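Local coordinates for CCHC-type domain-containing protein (Trypanosoma brucei brucei, PDB 7C4B) that probably acts as a metal-dependent 3'-5' RNA exonuclease of the RNase D type that carries zinc-knuckle modules for binding nucleic acid, at residues A[37-42]-A[97-102]; A[57-62]-A[72-77]; A[41-46]-A[173-178]. All coordinates share one frame; numbering follows the deposited sequence.

Contact 1: A[37-42]-A[97-102]; sequences SIALDI and RKLFFD. With MN (manganese (II) ion), chain E; MN (manganese (II) ion), chain D.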
loop_
_atom_site.group_PDB
_atom_site.type_symbol
_atom_site.label_atom_id
_atom_site.label_comp_id
_atom_site.label_asym_id
_atom_site.label_seq_id
_atom_site.Cartn_x
_atom_site.Cartn_y
_atom_site.Cartn_z
ATOM N N SER A 37 5.098 3.271 13.924
ATOM C CA SER A 37 4.278 3.096 12.736
ATOM C C SER A 37 3.232 2.024 13.013
ATOM O O SER A 37 3.488 1.060 13.738
ATOM C CB SER A 37 5.119 2.703 11.516
ATOM O OG SER A 37 5.969 3.764 11.119
ATOM N N ILE A 38 2.047 2.207 12.433
ATOM C CA ILE A 38 0.934 1.276 12.602
ATOM C C ILE A 38 0.288 1.057 11.240
ATOM O O ILE A 38 -0.253 1.999 10.651
ATOM C CB ILE A 38 -0.115 1.788 13.604
ATOM C CG1 ILE A 38 0.505 2.010 14.984
ATOM C CG2 ILE A 38 -1.287 0.817 13.690
ATOM C CD1 ILE A 38 -0.455 2.610 15.989
ATOM N N ALA A 39 0.342 -0.174 10.741
ATOM C CA ALA A 39 -0.340 -0.519 9.502
ATOM C C ALA A 39 -1.814 -0.782 9.779
ATOM O O ALA A 39 -2.165 -1.443 10.760
ATOM C CB ALA A 39 0.307 -1.746 8.858
ATOM N N LEU A 40 -2.681 -0.257 8.913
ATOM C CA LEU A 40 -4.118 -0.295 9.145
ATOM C C LEU A 40 -4.851 -0.800 7.911
ATOM O O LEU A 40 -4.419 -0.584 6.776
ATOM C CB LEU A 40 -4.664 1.089 9.526
ATOM C CG LEU A 40 -4.259 1.634 10.895
ATOM C CD1 LEU A 40 -4.865 3.012 11.115
ATOM C CD2 LEU A 40 -4.686 0.676 11.994
ATOM N N ASP A 41 -5.979 -1.465 8.155
ATOM C CA ASP A 41 -6.852 -1.952 7.097
ATOM C C ASP A 41 -8.246 -2.120 7.687
ATOM O O ASP A 41 -8.434 -2.057 8.904
ATOM C CB ASP A 41 -6.326 -3.264 6.499
ATOM C CG ASP A 41 -6.932 -3.576 5.141
ATOM O OD1 ASP A 41 -7.369 -2.634 4.447
ATOM O OD2 ASP A 41 -6.965 -4.766 4.765
ATOM N N ILE A 42 -9.226 -2.326 6.810
ATOM C CA ILE A 42 -10.621 -2.470 7.215
ATOM C C ILE A 42 -11.260 -3.594 6.411
ATOM O O ILE A 42 -11.057 -3.698 5.196
ATOM C CB ILE A 42 -11.410 -1.155 7.024
ATOM C CG1 ILE A 42 -10.947 -0.088 8.017
ATOM C CG2 ILE A 42 -12.910 -1.388 7.169
ATOM C CD1 ILE A 42 -11.711 1.214 7.896
ATOM N N ARG A 97 2.891 7.180 12.814
ATOM C CA ARG A 97 2.567 7.042 11.401
ATOM C C ARG A 97 1.558 5.916 11.195
ATOM O O ARG A 97 1.743 4.805 11.701
ATOM C CB ARG A 97 3.836 6.776 10.591
ATOM C CG ARG A 97 3.603 6.670 9.094
ATOM C CD ARG A 97 4.899 6.432 8.328
ATOM N NE ARG A 97 5.805 7.578 8.377
ATOM C CZ ARG A 97 6.968 7.587 9.019
ATOM N NH1 ARG A 97 7.380 6.507 9.670
ATOM N NH2 ARG A 97 7.725 8.675 9.007
ATOM N N LYS A 98 0.489 6.205 10.456
ATOM C CA LYS A 98 -0.529 5.219 10.111
ATOM C C LYS A 98 -0.354 4.835 8.648
ATOM O O LYS A 98 -0.457 5.692 7.764
ATOM C CB LYS A 98 -1.940 5.759 10.356
ATOM C CG LYS A 98 -2.075 6.692 11.551
ATOM C CD LYS A 98 -1.706 6.011 12.856
ATOM C CE LYS A 98 -2.109 6.871 14.041
ATOM N NZ LYS A 98 -1.796 8.313 13.825
ATOM N N LEU A 99 -0.101 3.554 8.397
ATOM C CA LEU A 99 0.218 3.062 7.062
ATOM C C LEU A 99 -1.017 2.448 6.415
ATOM O O LEU A 99 -1.717 1.641 7.037
ATOM C CB LEU A 99 1.346 2.033 7.126
ATOM C CG LEU A 99 2.663 2.464 7.772
ATOM C CD1 LEU A 99 3.510 1.246 8.098
ATOM C CD2 LEU A 99 3.426 3.417 6.861
ATOM N N PHE A 100 -1.275 2.828 5.164
ATOM C CA PHE A 100 -2.387 2.309 4.382
ATOM C C PHE A 100 -1.894 1.902 3.001
ATOM O O PHE A 100 -0.843 2.350 2.535
ATOM C CB PHE A 100 -3.511 3.345 4.209
ATOM C CG PHE A 100 -4.298 3.619 5.457
ATOM C CD1 PHE A 100 -3.878 4.578 6.361
ATOM C CD2 PHE A 100 -5.477 2.937 5.708
ATOM C CE1 PHE A 100 -4.609 4.842 7.505
ATOM C CE2 PHE A 100 -6.210 3.194 6.849
ATOM C CZ PHE A 100 -5.777 4.149 7.749
ATOM N N PHE A 101 -2.678 1.050 2.344
ATOM C CA PHE A 101 -2.544 0.789 0.914
ATOM C C PHE A 101 -3.879 1.154 0.279
ATOM O O PHE A 101 -4.857 0.411 0.416
ATOM C CB PHE A 101 -2.165 -0.665 0.634
ATOM C CG PHE A 101 -1.592 -0.883 -0.739
ATOM C CD1 PHE A 101 -0.227 -0.766 -0.962
ATOM C CD2 PHE A 101 -2.416 -1.195 -1.807
ATOM C CE1 PHE A 101 0.306 -0.959 -2.225
ATOM C CE2 PHE A 101 -1.890 -1.389 -3.074
ATOM C CZ PHE A 101 -0.528 -1.272 -3.283
ATOM N N ASP A 102 -3.911 2.299 -0.408
ATOM C CA ASP A 102 -5.149 2.946 -0.839
ATOM C C ASP A 102 -6.016 3.262 0.374
ATOM O O ASP A 102 -6.779 2.412 0.842
ATOM C CB ASP A 102 -5.921 2.083 -1.841
ATOM C CG ASP A 102 -7.020 2.857 -2.553
ATOM O OD1 ASP A 102 -7.281 4.019 -2.172
ATOM O OD2 ASP A 102 -7.628 2.305 -3.493
HETATM MN MN MN E . -7.808 -5.655 3.195
HETATM MN MN MN D . -7.851 -1.677 2.489
HETATM O O HOH W 1 -4.849 -0.220 4.111
#
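Leu40 and Phe100 meet side chain to side chain where the two parallel strands begin to part. Leu40 CB sits over one face of the Phe100 ring, 4.1 Å from its centroid and 28° off the normal, a CH-pi contact. Further along the leucine, the CD1 branch reaches Phe100 CZ at 3.7 Å. With CG beside the backbone N (chi1 -71°), the phenylalanine ring swings back over this leucine. At the other end, Arg97 NH1 gives Ser37 OG a weak bond of 3.4 Å, the hydroxyl lying at the guanidinium edge. The main partner of this arginine is Glu216, a salt bridge through NE. Between these ends the backbones pair: Ile38 N to Arg97 O (2.7 Å), Leu99 N to Ile38 O (2.7 Å) and Leu40 N to Leu99 O (2.8 Å), so Ile38 bonds to the residues on either side of Lys98. Past the last bridge, one water continues the connection, donating to Leu40 O and accepting from Phe101 N. Lys98 turns its amine away to the backbone carbonyls of Glu119, Ile96 and Asp93. Just beyond the paired region, Asp41 splits its carboxylate between two manganese ions, OD2 at 2.0 Å from one and OD1 at 2.2 Å from the other; Asp191 binds the first as well. The paired strand runs straight on into this metal ligand. In the sheet, strand 57-64 flanks 37-44 and strand 121-123 flanks 97-100. Helix 190-202 packs on the face of Ala39 and Leu99 through Ile195, and helix 104-114 meets Asp41 and Ile42 through Asp106.

Contact 2: A[57-62]-A[72-77]; sequences ISLVQA and LFDVLT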
loop_
_atom_site.group_PDB
_atom_site.type_symbol
_atom_site.label_atom_id
_atom_site.label_comp_id
_atom_site.label_asym_id
_atom_site.label_seq_id
_atom_site.Cartn_x
_atom_site.Cartn_y
_atom_site.Cartn_z
ATOM N N ILE A 57 -18.587 -1.320 8.880
ATOM C CA ILE A 57 -17.283 -1.795 9.326
ATOM C C ILE A 57 -17.462 -3.024 10.205
ATOM O O ILE A 57 -18.270 -3.027 11.144
ATOM C CB ILE A 57 -16.524 -0.682 10.066
ATOM C CG1 ILE A 57 -16.079 0.403 9.085
ATOM C CG2 ILE A 57 -15.317 -1.251 10.798
ATOM C CD1 ILE A 57 -15.474 1.621 9.754
ATOM N N SER A 58 -16.719 -4.083 9.893
ATOM C CA SER A 58 -16.726 -5.314 10.670
ATOM C C SER A 58 -15.446 -5.504 11.468
ATOM O O SER A 58 -15.499 -5.728 12.681
ATOM C CB SER A 58 -16.946 -6.519 9.744
ATOM O OG SER A 58 -16.807 -7.737 10.451
ATOM N N LEU A 59 -14.292 -5.415 10.811
ATOM C CA LEU A 59 -13.000 -5.519 11.468
ATOM C C LEU A 59 -12.139 -4.323 11.097
ATOM O O LEU A 59 -12.230 -3.792 9.986
ATOM C CB LEU A 59 -12.256 -6.805 11.073
ATOM C CG LEU A 59 -12.879 -8.172 11.347
ATOM C CD1 LEU A 59 -11.970 -9.265 10.801
ATOM C CD2 LEU A 59 -13.122 -8.365 12.833
ATOM N N VAL A 60 -11.301 -3.906 12.040
ATOM C CA VAL A 60 -10.191 -2.998 11.776
ATOM C C VAL A 60 -8.917 -3.736 12.152
ATOM O O VAL A 60 -8.757 -4.158 13.304
ATOM C CB VAL A 60 -10.314 -1.679 12.556
ATOM C CG1 VAL A 60 -9.062 -0.829 12.352
ATOM C CG2 VAL A 60 -11.550 -0.913 12.116
ATOM N N GLN A 61 -8.024 -3.909 11.182
ATOM C CA GLN A 61 -6.782 -4.642 11.382
ATOM C C GLN A 61 -5.642 -3.670 11.656
ATOM O O GLN A 61 -5.541 -2.620 11.016
ATOM C CB GLN A 61 -6.451 -5.505 10.163
ATOM C CG GLN A 61 -7.545 -6.485 9.770
ATOM C CD GLN A 61 -8.512 -5.912 8.755
ATOM O OE1 GLN A 61 -9.422 -5.159 9.102
ATOM N NE2 GLN A 61 -8.318 -6.266 7.489
ATOM N N ALA A 62 -4.783 -4.029 12.608
ATOM C CA ALA A 62 -3.668 -3.181 13.006
ATOM C C ALA A 62 -2.430 -4.032 13.239
ATOM O O ALA A 62 -2.505 -5.101 13.851
ATOM C CB ALA A 62 -3.998 -2.382 14.272
ATOM N N LEU A 72 -6.780 -7.805 15.447
ATOM C CA LEU A 72 -8.021 -7.801 14.674
ATOM C C LEU A 72 -9.129 -7.284 15.585
ATOM O O LEU A 72 -9.725 -8.051 16.347
ATOM C CB LEU A 72 -8.347 -9.193 14.141
ATOM C CG LEU A 72 -7.280 -9.914 13.317
ATOM C CD1 LEU A 72 -7.761 -11.303 12.923
ATOM C CD2 LEU A 72 -6.911 -9.106 12.088
ATOM N N PHE A 73 -9.401 -5.982 15.510
ATOM C CA PHE A 73 -10.435 -5.367 16.334
ATOM C C PHE A 73 -11.803 -5.703 15.753
ATOM O O PHE A 73 -12.142 -5.261 14.651
ATOM C CB PHE A 73 -10.237 -3.856 16.410
ATOM C CG PHE A 73 -8.937 -3.448 17.033
ATOM C CD1 PHE A 73 -8.792 -3.425 18.409
ATOM C CD2 PHE A 73 -7.862 -3.079 16.242
ATOM C CE1 PHE A 73 -7.594 -3.047 18.986
ATOM C CE2 PHE A 73 -6.665 -2.699 16.812
ATOM C CZ PHE A 73 -6.530 -2.683 18.186
ATOM N N ASP A 74 -12.586 -6.487 16.491
ATOM C CA ASP A 74 -13.956 -6.807 16.098
ATOM C C ASP A 74 -14.822 -5.599 16.431
ATOM O O ASP A 74 -15.383 -5.488 17.523
ATOM C CB ASP A 74 -14.443 -8.065 16.806
ATOM C CG ASP A 74 -15.746 -8.598 16.230
ATOM O OD1 ASP A 74 -16.440 -7.850 15.509
ATOM O OD2 ASP A 74 -16.081 -9.770 16.509
ATOM N N VAL A 75 -14.924 -4.674 15.473
ATOM C CA VAL A 75 -15.742 -3.482 15.671
ATOM C C VAL A 75 -17.213 -3.854 15.797
ATOM O O VAL A 75 -17.974 -3.185 16.509
ATOM C CB VAL A 75 -15.504 -2.482 14.522
ATOM C CG1 VAL A 75 -16.370 -1.241 14.697
ATOM C CG2 VAL A 75 -14.037 -2.098 14.455
ATOM N N LEU A 76 -17.636 -4.925 15.124
ATOM C CA LEU A 76 -19.031 -5.349 15.203
ATOM C C LEU A 76 -19.392 -5.773 16.621
ATOM O O LEU A 76 -20.431 -5.371 17.158
ATOM C CB LEU A 76 -19.279 -6.489 14.216
ATOM C CG LEU A 76 -20.719 -6.718 13.760
ATOM C CD1 LEU A 76 -21.224 -5.516 12.976
ATOM C CD2 LEU A 76 -20.808 -7.985 12.926
ATOM N N THR A 77 -18.539 -6.585 17.250
ATOM C CA THR A 77 -18.810 -7.058 18.602
ATOM C C THR A 77 -18.568 -5.962 19.635
ATOM O O THR A 77 -19.384 -5.760 20.541
ATOM C CB THR A 77 -17.949 -8.284 18.912
ATOM O OG1 THR A 77 -18.215 -9.309 17.948
ATOM C CG2 THR A 77 -18.254 -8.815 20.304
#
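Phe73 turns the edge of its ring to Ala62, whose CB lies in the ring plane, 3.7 Å from CE2. Val60 O is at the same rim, 3.3 Å from CD2. Phe83 meets this ring with planes about 60° apart, and helix 22-33 packs on it. The other flat group, the Asp74 carboxylate, is approached from above its plane: Asp74 is the N-cap of helix 75-78, its OD1 accepting from Thr77 N (3.0 Å), and the Thr77 hydroxyl adds a bond to OD2 (2.6 Å). Asp74 CG stands opposite the backbone N (chi1 -168°), which carries the carboxylate forward to the helix start. Val60 and Phe73 form the antiparallel hydrogen-bonded pair, Phe73 N to Val60 O at 2.9 Å and Val60 N to Phe73 O at 3.1 Å. Ser58 and Leu59 form a classic beta bulge opposite Glu43 of the neighbouring strand; here Ser58 O takes two weak bonds, from Val75 N and Leu76 N. On the Val60-Phe73 face Val60 CG2 touches Val75 CG2 at 3.6 Å; on the other Gln61 CG rests on Leu72 CD2 at 3.6 Å, and its amide NE2 bonds Ala188 O. Buried yet held by the cap and by a salt bridge to Arg178, Asp74 is probably ionised.

Contact 3: A[41-46]-A[173-178]; sequences DIEAFC and PVWDIR. With MN (manganese (II) ion), chain E; MN (manganese (II) ion), chain D.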
loop_
_atom_site.group_PDB
_atom_site.type_symbol
_atom_site.label_atom_id
_atom_site.label_comp_id
_atom_site.label_asym_id
_atom_site.label_seq_id
_atom_site.Cartn_x
_atom_site.Cartn_y
_atom_site.Cartn_z
ATOM N N ASP A 41 -5.979 -1.465 8.155
ATOM C CA ASP A 41 -6.852 -1.952 7.097
ATOM C C ASP A 41 -8.246 -2.120 7.687
ATOM O O ASP A 41 -8.434 -2.057 8.904
ATOM C CB ASP A 41 -6.326 -3.264 6.499
ATOM C CG ASP A 41 -6.932 -3.576 5.141
ATOM O OD1 ASP A 41 -7.369 -2.634 4.447
ATOM O OD2 ASP A 41 -6.965 -4.766 4.765
ATOM N N ILE A 42 -9.226 -2.326 6.810
ATOM C CA ILE A 42 -10.621 -2.470 7.215
ATOM C C ILE A 42 -11.260 -3.594 6.411
ATOM O O ILE A 42 -11.057 -3.698 5.196
ATOM C CB ILE A 42 -11.410 -1.155 7.024
ATOM C CG1 ILE A 42 -10.947 -0.088 8.017
ATOM C CG2 ILE A 42 -12.910 -1.388 7.169
ATOM C CD1 ILE A 42 -11.711 1.214 7.896
ATOM N N GLU A 43 -12.028 -4.440 7.093
ATOM C CA GLU A 43 -12.945 -5.371 6.452
ATOM C C GLU A 43 -14.368 -4.925 6.754
ATOM O O GLU A 43 -14.733 -4.752 7.923
ATOM C CB GLU A 43 -12.719 -6.806 6.938
ATOM C CG GLU A 43 -11.326 -7.356 6.653
ATOM C CD GLU A 43 -11.024 -7.477 5.169
ATOM O OE1 GLU A 43 -11.977 -7.597 4.369
ATOM O OE2 GLU A 43 -9.830 -7.452 4.802
ATOM N N ALA A 44 -15.164 -4.729 5.706
ATOM C CA ALA A 44 -16.514 -4.205 5.840
ATOM C C ALA A 44 -17.507 -5.148 5.175
ATOM O O ALA A 44 -17.136 -6.043 4.410
ATOM C CB ALA A 44 -16.628 -2.798 5.234
ATOM N N PHE A 45 -18.786 -4.933 5.483
ATOM C CA PHE A 45 -19.856 -5.696 4.856
ATOM C C PHE A 45 -19.850 -5.476 3.349
ATOM O O PHE A 45 -19.708 -4.346 2.872
ATOM C CB PHE A 45 -21.223 -5.282 5.416
ATOM C CG PHE A 45 -21.507 -5.775 6.813
ATOM C CD1 PHE A 45 -20.501 -6.277 7.622
ATOM C CD2 PHE A 45 -22.801 -5.733 7.312
ATOM C CE1 PHE A 45 -20.781 -6.722 8.903
ATOM C CE2 PHE A 45 -23.086 -6.178 8.589
ATOM C CZ PHE A 45 -22.074 -6.672 9.386
ATOM N N CYS A 46 -20.015 -6.559 2.597
ATOM C CA CYS A 46 -20.199 -6.438 1.158
ATOM C C CYS A 46 -21.557 -5.811 0.865
ATOM O O CYS A 46 -22.562 -6.141 1.501
ATOM C CB CYS A 46 -20.088 -7.806 0.485
ATOM S SG CYS A 46 -18.532 -8.675 0.802
ATOM N N PRO A 173 -23.475 -9.884 3.262
ATOM C CA PRO A 173 -22.433 -9.094 3.939
ATOM C C PRO A 173 -21.148 -9.868 4.180
ATOM O O PRO A 173 -20.088 -9.248 4.339
ATOM C CB PRO A 173 -23.106 -8.694 5.260
ATOM C CG PRO A 173 -24.573 -8.763 4.976
ATOM C CD PRO A 173 -24.735 -9.906 4.022
ATOM N N VAL A 174 -21.218 -11.201 4.226
ATOM C CA VAL A 174 -20.064 -12.080 4.406
ATOM C C VAL A 174 -19.445 -11.892 5.787
ATOM O O VAL A 174 -19.395 -12.831 6.588
ATOM C CB VAL A 174 -19.009 -11.864 3.303
ATOM C CG1 VAL A 174 -17.780 -12.716 3.572
ATOM C CG2 VAL A 174 -19.598 -12.178 1.935
ATOM N N TRP A 175 -18.964 -10.683 6.076
ATOM C CA TRP A 175 -18.241 -10.410 7.311
ATOM C C TRP A 175 -19.156 -10.163 8.507
ATOM O O TRP A 175 -18.686 -9.650 9.529
ATOM C CB TRP A 175 -17.301 -9.220 7.113
ATOM C CG TRP A 175 -16.177 -9.524 6.181
ATOM C CD1 TRP A 175 -16.092 -9.194 4.859
ATOM C CD2 TRP A 175 -14.976 -10.239 6.494
ATOM N NE1 TRP A 175 -14.908 -9.651 4.332
ATOM C CE2 TRP A 175 -14.205 -10.296 5.316
ATOM C CE3 TRP A 175 -14.476 -10.831 7.657
ATOM C CZ2 TRP A 175 -12.962 -10.923 5.269
ATOM C CZ3 TRP A 175 -13.242 -11.451 7.609
ATOM C CH2 TRP A 175 -12.499 -11.493 6.423
ATOM N N ASP A 176 -20.435 -10.520 8.413
ATOM C CA ASP A 176 -21.357 -10.358 9.530
ATOM C C ASP A 176 -21.362 -11.547 10.480
ATOM O O ASP A 176 -21.770 -11.397 11.636
ATOM C CB ASP A 176 -22.780 -10.124 9.011
ATOM C CG ASP A 176 -23.180 -11.121 7.938
ATOM O OD1 ASP A 176 -22.398 -12.057 7.667
ATOM O OD2 ASP A 176 -24.280 -10.970 7.367
ATOM N N ILE A 177 -20.908 -12.715 10.022
ATOM C CA ILE A 177 -21.033 -13.935 10.810
ATOM C C ILE A 177 -20.088 -13.894 12.004
ATOM O O ILE A 177 -18.919 -13.500 11.888
ATOM C CB ILE A 177 -20.767 -15.165 9.924
ATOM C CG1 ILE A 177 -19.443 -15.009 9.174
ATOM C CG2 ILE A 177 -21.912 -15.367 8.943
ATOM C CD1 ILE A 177 -19.177 -16.101 8.160
ATOM N N ARG A 178 -20.598 -14.299 13.163
ATOM C CA ARG A 178 -19.796 -14.411 14.375
ATOM C C ARG A 178 -20.072 -15.745 15.067
ATOM O O ARG A 178 -21.230 -16.130 15.234
ATOM C CB ARG A 178 -20.080 -13.251 15.331
ATOM C CG ARG A 178 -19.568 -11.902 14.851
ATOM C CD ARG A 178 -18.061 -11.926 14.646
ATOM N NE ARG A 178 -17.531 -10.599 14.350
ATOM C CZ ARG A 178 -17.516 -10.051 13.139
ATOM N NH1 ARG A 178 -18.007 -10.714 12.101
ATOM N NH2 ARG A 178 -17.012 -8.835 12.966
HETATM MN MN MN E . -7.808 -5.655 3.195
HETATM MN MN MN D . -7.851 -1.677 2.489
#
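Glu43 CB stands over the five-membered ring of Trp175, a CH-pi contact 4.2 Å from the ring centroid and 14° off the normal, and Val174 CG1 lies against the opposite face near the rim. A second CH-pi contact has Pro173 CB over one face of the Phe45 ring, less centrally, 4.0 Å from the centroid. Phe45 CZ also touches Asp176 CB (3.5 Å), and Cys46 SG rests on Val174 CG2 (3.8 Å). The single hydrogen bond across the contact is backbone to backbone, nearly straight at the hydrogen: Cys46 N to Pro173 O, 3.2 Å, the donor tilted out of the carbonyl plane. Within 173-178, Arg178 NH1 donates to both Trp175 O and Ile177 O, each acceptor near the guanidinium plane, which ties the Arg178 guanidinium to the backbone of its own loop. As for charge, a bend at chi2 (-64°) lays the Glu43 carboxylate over the same indole face as CB, above the NE1-CZ2 side, its plane 36° from the ring; OE1 is 3.6 Å from Trp175 NE1. OE2 stands 3.1 Å from the manganese held by Asp41 OD2, long for coordination, and takes a weak bond from Gln61 NE2. Glu43 has been seen to bind manganese, calcium, AMP and GMP, and Ala44 both nucleotides. Asp41 and Glu43 on one strand, with Asp106 and Asp191 from two helices, are consistent with the acidic two-metal centre of DEDD exonucleases, here with the 173-178 loop walling the strand end.

How the contacts relate
All three contacts lie in the 3'-5' exonuclease region and share its mixed sheet. Strand 37-44 pairs through its first part with 97-100 in contact 1, and its end meets the 173-178 loop in contact 3, with Asp41 and Ile42 in both. Contact 2, a hairpin, is nested in sequence inside the loops closed by the other two; its strand 57-64 borders 37-44, and Gln61 N bonds Asp41 O. The centre of contact 1 lies about 14 Å from that of contact 2. Contacts 2 and 3 are closer, centres about 9 Å apart, and Arg178 bridges them to Asp74 and Ser58. Together they place the metal-bearing strand 37-44 between strands 97-100 and 57-64, with the 173-178 loop at its end.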